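PDB 2P4H: vestitone reductase from Medicago sativa, which catalyses the stereospecific NADPH-dependent reduction of (3R)-vestitone, the penultimate step in the biosynthesis of the defence phytoalexin medicarpin. Local coordinates for residues A[147-150]-A[151-155]; A[160-163]-A[164-168]. One frame throughout, in Å; residues are numbered along the deposited sequence.

Contact 1 of 2, residues A[147-150]-A[151-155]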
loop_
_atom_site.group_PDB
_atom_site.type_symbol
_atom_site.label_atom_id
_atom_site.label_comp_id
_atom_site.label_asym_id
_atom_site.label_seq_id
_atom_site.Cartn_x
_atom_site.Cartn_y
_atom_site.Cartn_z
ATOM N N VAL A 147 -20.375 1.208 0.935
ATOM C CA VAL A 147 -20.506 0.080 0.017
ATOM C C VAL A 147 -21.825 0.072 -0.759
ATOM O O VAL A 147 -21.848 -0.253 -1.948
ATOM C CB VAL A 147 -20.344 -1.263 0.769
ATOM C CG1 VAL A 147 -20.620 -2.431 -0.167
ATOM C CG2 VAL A 147 -18.931 -1.367 1.331
ATOM N N ASP A 148 -22.922 0.426 -0.096
ATOM C CA ASP A 148 -24.212 0.447 -0.774
ATOM C C ASP A 148 -24.212 1.497 -1.878
ATOM O O ASP A 148 -24.733 1.264 -2.969
ATOM C CB ASP A 148 -25.338 0.732 0.220
ATOM C CG ASP A 148 -25.439 -0.326 1.300
ATOM O OD1 ASP A 148 -25.348 -1.526 0.966
ATOM O OD2 ASP A 148 -25.614 0.040 2.482
ATOM N N LEU A 149 -23.610 2.649 -1.596
ATOM C CA LEU A 149 -23.539 3.725 -2.575
ATOM C C LEU A 149 -22.648 3.311 -3.741
ATOM O O LEU A 149 -22.944 3.596 -4.901
ATOM C CB LEU A 149 -22.980 4.993 -1.928
ATOM C CG LEU A 149 -23.034 6.258 -2.785
ATOM C CD1 LEU A 149 -24.487 6.613 -3.079
ATOM C CD2 LEU A 149 -22.346 7.401 -2.054
ATOM N N LEU A 150 -21.546 2.638 -3.430
ATOM C CA LEU A 150 -20.627 2.188 -4.463
ATOM C C LEU A 150 -21.307 1.224 -5.426
ATOM O O LEU A 150 -21.143 1.331 -6.640
ATOM C CB LEU A 150 -19.408 1.507 -3.828
ATOM C CG LEU A 150 -18.339 2.420 -3.224
ATOM C CD1 LEU A 150 -17.412 1.606 -2.335
ATOM C CD2 LEU A 150 -17.559 3.095 -4.346
ATOM N N ARG A 151 -22.077 0.289 -4.876
ATOM C CA ARG A 151 -22.769 -0.710 -5.685
ATOM C C ARG A 151 -23.915 -0.173 -6.533
ATOM O O ARG A 151 -24.227 -0.739 -7.582
ATOM C CB ARG A 151 -23.287 -1.835 -4.787
ATOM C CG ARG A 151 -22.189 -2.739 -4.259
ATOM C CD ARG A 151 -22.711 -3.694 -3.198
ATOM N NE ARG A 151 -21.709 -4.697 -2.847
ATOM C CZ ARG A 151 -21.740 -5.433 -1.742
ATOM N NH1 ARG A 151 -22.722 -5.278 -0.865
ATOM N NH2 ARG A 151 -20.788 -6.326 -1.517
ATOM N N SER A 152 -24.539 0.911 -6.086
ATOM C CA SER A 152 -25.654 1.490 -6.829
ATOM C C SER A 152 -25.221 2.564 -7.821
ATOM O O SER A 152 -25.636 2.547 -8.980
ATOM C CB SER A 152 -26.688 2.070 -5.861
ATOM O OG SER A 152 -26.118 3.068 -5.032
ATOM N N VAL A 153 -24.384 3.492 -7.367
ATOM C CA VAL A 153 -23.906 4.581 -8.215
ATOM C C VAL A 153 -22.800 4.129 -9.170
ATOM O O VAL A 153 -22.675 4.642 -10.284
ATOM C CB VAL A 153 -23.415 5.759 -7.347
ATOM C CG1 VAL A 153 -22.826 6.854 -8.224
ATOM C CG2 VAL A 153 -24.581 6.311 -6.529
ATOM N N LYS A 154 -22.001 3.166 -8.724
ATOM C CA LYS A 154 -20.925 2.593 -9.527
ATOM C C LYS A 154 -19.915 3.555 -10.150
ATOM O O LYS A 154 -19.705 3.556 -11.366
ATOM C CB LYS A 154 -21.526 1.702 -10.620
ATOM C CG LYS A 154 -22.278 0.502 -10.061
ATOM C CD LYS A 154 -22.822 -0.406 -11.152
ATOM C CE LYS A 154 -23.915 0.270 -11.959
ATOM N NZ LYS A 154 -24.556 -0.686 -12.899
ATOM N N PRO A 155 -19.263 4.382 -9.321
ATOM C CA PRO A 155 -18.270 5.326 -9.840
ATOM C C PRO A 155 -17.060 4.537 -10.330
ATOM O O PRO A 155 -16.907 3.359 -10.004
ATOM C CB PRO A 155 -17.947 6.183 -8.624
ATOM C CG PRO A 155 -18.099 5.204 -7.491
ATOM C CD PRO A 155 -19.389 4.507 -7.860
#
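V147 and R151 lie side by side and point the same way. CG1 of V147 sits over one face of the R151 guanidinium, towards its rim, 3.6 Å from R151 CZ. V147 CG1 stands anti to its own backbone N (chi1 174°), and the R151 chain runs extended from CG to NE, which carries the flat group across the methyl. The carboxylate of D148 stays farther off, its OD1 4.9 Å from R151 NH1, without direct contact between the charges.

L149 and V153 form an apolar pair, side by side: L149 CD1 meets V153 CG2 at 3.5 Å, a tight fit for two methyl groups. L150 turns elsewhere: its CD2 meets P155 CG at 3.8 Å, the two side chains crossing at about a right angle, and F131 touches both residues.

All this belongs to the short helix 147-153, which lies at the surface of the Rossmann-type fold of the NAD-dependent epimerase/dehydratase family and runs into the turn before helix 158-177. D146 accepts a hydrogen bond from L149 N through its OD1.

The backbone bonds are mainly i to i+4. R151 N gives to V147 O at 3.0 Å, S152 N to D148 O, and V153 N to L149 O at 2.9 Å. S152 OG lies near two carbonyls, 3.1 Å from D148 O and 3.2 Å from L149 O, and its one proton could serve either. K154 N closes the last turn onto L150 O from above the carbonyl plane. K154 has left-handed helical angles (phi 53°), and P155 after it has no amide hydrogen to carry the helix on.

Contact 2 of 2, residues A[160-163]-A[164-168]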
loop_
_atom_site.group_PDB
_atom_site.type_symbol
_atom_site.label_atom_id
_atom_site.label_comp_id
_atom_site.label_asym_id
_atom_site.label_seq_id
_atom_site.Cartn_x
_atom_site.Cartn_y
_atom_site.Cartn_z
ATOM N N TYR A 160 -13.102 -2.341 -6.928
ATOM C CA TYR A 160 -11.917 -2.368 -6.082
ATOM C C TYR A 160 -12.208 -1.708 -4.736
ATOM O O TYR A 160 -11.793 -2.201 -3.691
ATOM C CB TYR A 160 -10.758 -1.656 -6.791
ATOM C CG TYR A 160 -9.493 -1.522 -5.969
ATOM C CD1 TYR A 160 -9.220 -0.356 -5.259
ATOM C CD2 TYR A 160 -8.565 -2.561 -5.910
ATOM C CE1 TYR A 160 -8.050 -0.222 -4.512
ATOM C CE2 TYR A 160 -7.393 -2.438 -5.163
ATOM C CZ TYR A 160 -7.142 -1.267 -4.469
ATOM O OH TYR A 160 -5.984 -1.136 -3.737
ATOM N N ALA A 161 -12.940 -0.597 -4.762
ATOM C CA ALA A 161 -13.273 0.109 -3.534
ATOM C C ALA A 161 -14.123 -0.756 -2.606
ATOM O O ALA A 161 -13.901 -0.786 -1.397
ATOM C CB ALA A 161 -13.997 1.412 -3.858
ATOM N N VAL A 162 -15.103 -1.459 -3.168
ATOM C CA VAL A 162 -15.948 -2.324 -2.354
ATOM C C VAL A 162 -15.087 -3.399 -1.702
ATOM O O VAL A 162 -15.201 -3.658 -0.502
ATOM C CB VAL A 162 -17.050 -3.008 -3.199
ATOM C CG1 VAL A 162 -17.763 -4.069 -2.367
ATOM C CG2 VAL A 162 -18.052 -1.971 -3.686
ATOM N N SER A 163 -14.216 -4.010 -2.501
ATOM C CA SER A 163 -13.327 -5.060 -2.019
ATOM C C SER A 163 -12.480 -4.590 -0.838
ATOM O O SER A 163 -12.438 -5.241 0.207
ATOM C CB SER A 163 -12.411 -5.532 -3.155
ATOM O OG SER A 163 -11.575 -6.599 -2.732
ATOM N N LYS A 164 -11.815 -3.454 -1.009
ATOM C CA LYS A 164 -10.959 -2.906 0.034
ATOM C C LYS A 164 -11.727 -2.543 1.301
ATOM O O LYS A 164 -11.262 -2.789 2.413
ATOM C CB LYS A 164 -10.229 -1.661 -0.482
ATOM C CG LYS A 164 -9.413 -1.850 -1.759
ATOM C CD LYS A 164 -8.185 -2.720 -1.555
ATOM C CE LYS A 164 -8.523 -4.197 -1.595
ATOM N NZ LYS A 164 -7.296 -5.044 -1.587
ATOM N N THR A 165 -12.904 -1.949 1.135
ATOM C CA THR A 165 -13.707 -1.546 2.281
ATOM C C THR A 165 -14.166 -2.757 3.092
ATOM O O THR A 165 -14.003 -2.795 4.314
ATOM C CB THR A 165 -14.937 -0.731 1.826
ATOM O OG1 THR A 165 -14.498 0.402 1.063
ATOM C CG2 THR A 165 -15.730 -0.241 3.030
ATOM N N LEU A 166 -14.735 -3.746 2.410
ATOM C CA LEU A 166 -15.210 -4.945 3.092
ATOM C C LEU A 166 -14.061 -5.709 3.740
ATOM O O LEU A 166 -14.195 -6.215 4.855
ATOM C CB LEU A 166 -15.941 -5.861 2.109
ATOM C CG LEU A 166 -17.245 -5.308 1.529
ATOM C CD1 LEU A 166 -17.852 -6.331 0.580
ATOM C CD2 LEU A 166 -18.214 -4.985 2.654
ATOM N N ALA A 167 -12.932 -5.790 3.044
ATOM C CA ALA A 167 -11.782 -6.511 3.576
ATOM C C ALA A 167 -11.237 -5.873 4.846
ATOM O O ALA A 167 -11.000 -6.562 5.837
ATOM C CB ALA A 167 -10.686 -6.598 2.529
ATOM N N GLU A 168 -11.043 -4.557 4.831
ATOM C CA GLU A 168 -10.503 -3.900 6.013
ATOM C C GLU A 168 -11.449 -4.018 7.200
ATOM O O GLU A 168 -11.012 -4.249 8.330
ATOM C CB GLU A 168 -10.201 -2.420 5.754
ATOM C CG GLU A 168 -9.252 -1.857 6.815
ATOM C CD GLU A 168 -9.117 -0.347 6.800
ATOM O OE1 GLU A 168 -9.427 0.287 5.771
ATOM O OE2 GLU A 168 -8.675 0.200 7.831
#
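Y160 holds its ring carbon CG anti to the backbone N (chi1 176°), while K164 is bent at chi2 (-69°) and chi3 (82°). These bends fold the lysine methylenes over one face of the tyrosine ring. K164 CG lies 3.7 Å from the centroid of the Y160 ring, a CH-pi contact set off towards the rim. K164 CD continues along the ring to its phenol end, 3.4 Å from Y160 CZ. Beyond this pair, K164 NZ is hydrogen-bonded to S83 OG. The base of the chain is close as well, with K164 CG 3.1 Å from Y160 O.

The two residues are spaced as in the YxxxK signature of short-chain dehydrogenases/reductases, and Y160 probably binds NADP(+), as in related enzymes. An alanine here in place of K164 takes away the methylenes over the Y160 face and the amine at S83; the ring would probably be held less firmly and S83 OG would likely lose a hydrogen-bond partner.

On another side of helix 158-177, A161 O takes two hydrogen bonds from T165. T165 N donates at 3.0 Å to A161 O, the usual helical bond. T165 OG1 donates to the same A161 O at 2.8 Å from the opposite face of the carbonyl plane. The backbone N-H and the hydroxyl of this buried threonine thus both donate to one acceptor. V162 and L166 run alongside each other, pointing the same way, with V162 CG1 3.7 Å from L166 CD1. A167 and S163 face helix 95-111, where both touch T100.

How the contacts relate
Helix 147-153 of contact 1 precedes helix 158-177 of contact 2 in the chain and packs on it; the contact centres are 12 Å apart. L150 bridges them, its CB 3.7 Å from V162 CG2 and its CD1 3.7 Å from A161 CB. R151 NH2 lies 3.6 Å from L166 CD1, and V147 CG2 is 3.8 Å from T165 CG2. Contact 1 lies at the surface, its centre about 23 Å from the centre of the chain; contact 2 is buried, its centre about 13 Å from it. The side chains of L150 and Y160 are about 9 Å apart, so contact 1 borders the probable cofactor site only indirectly.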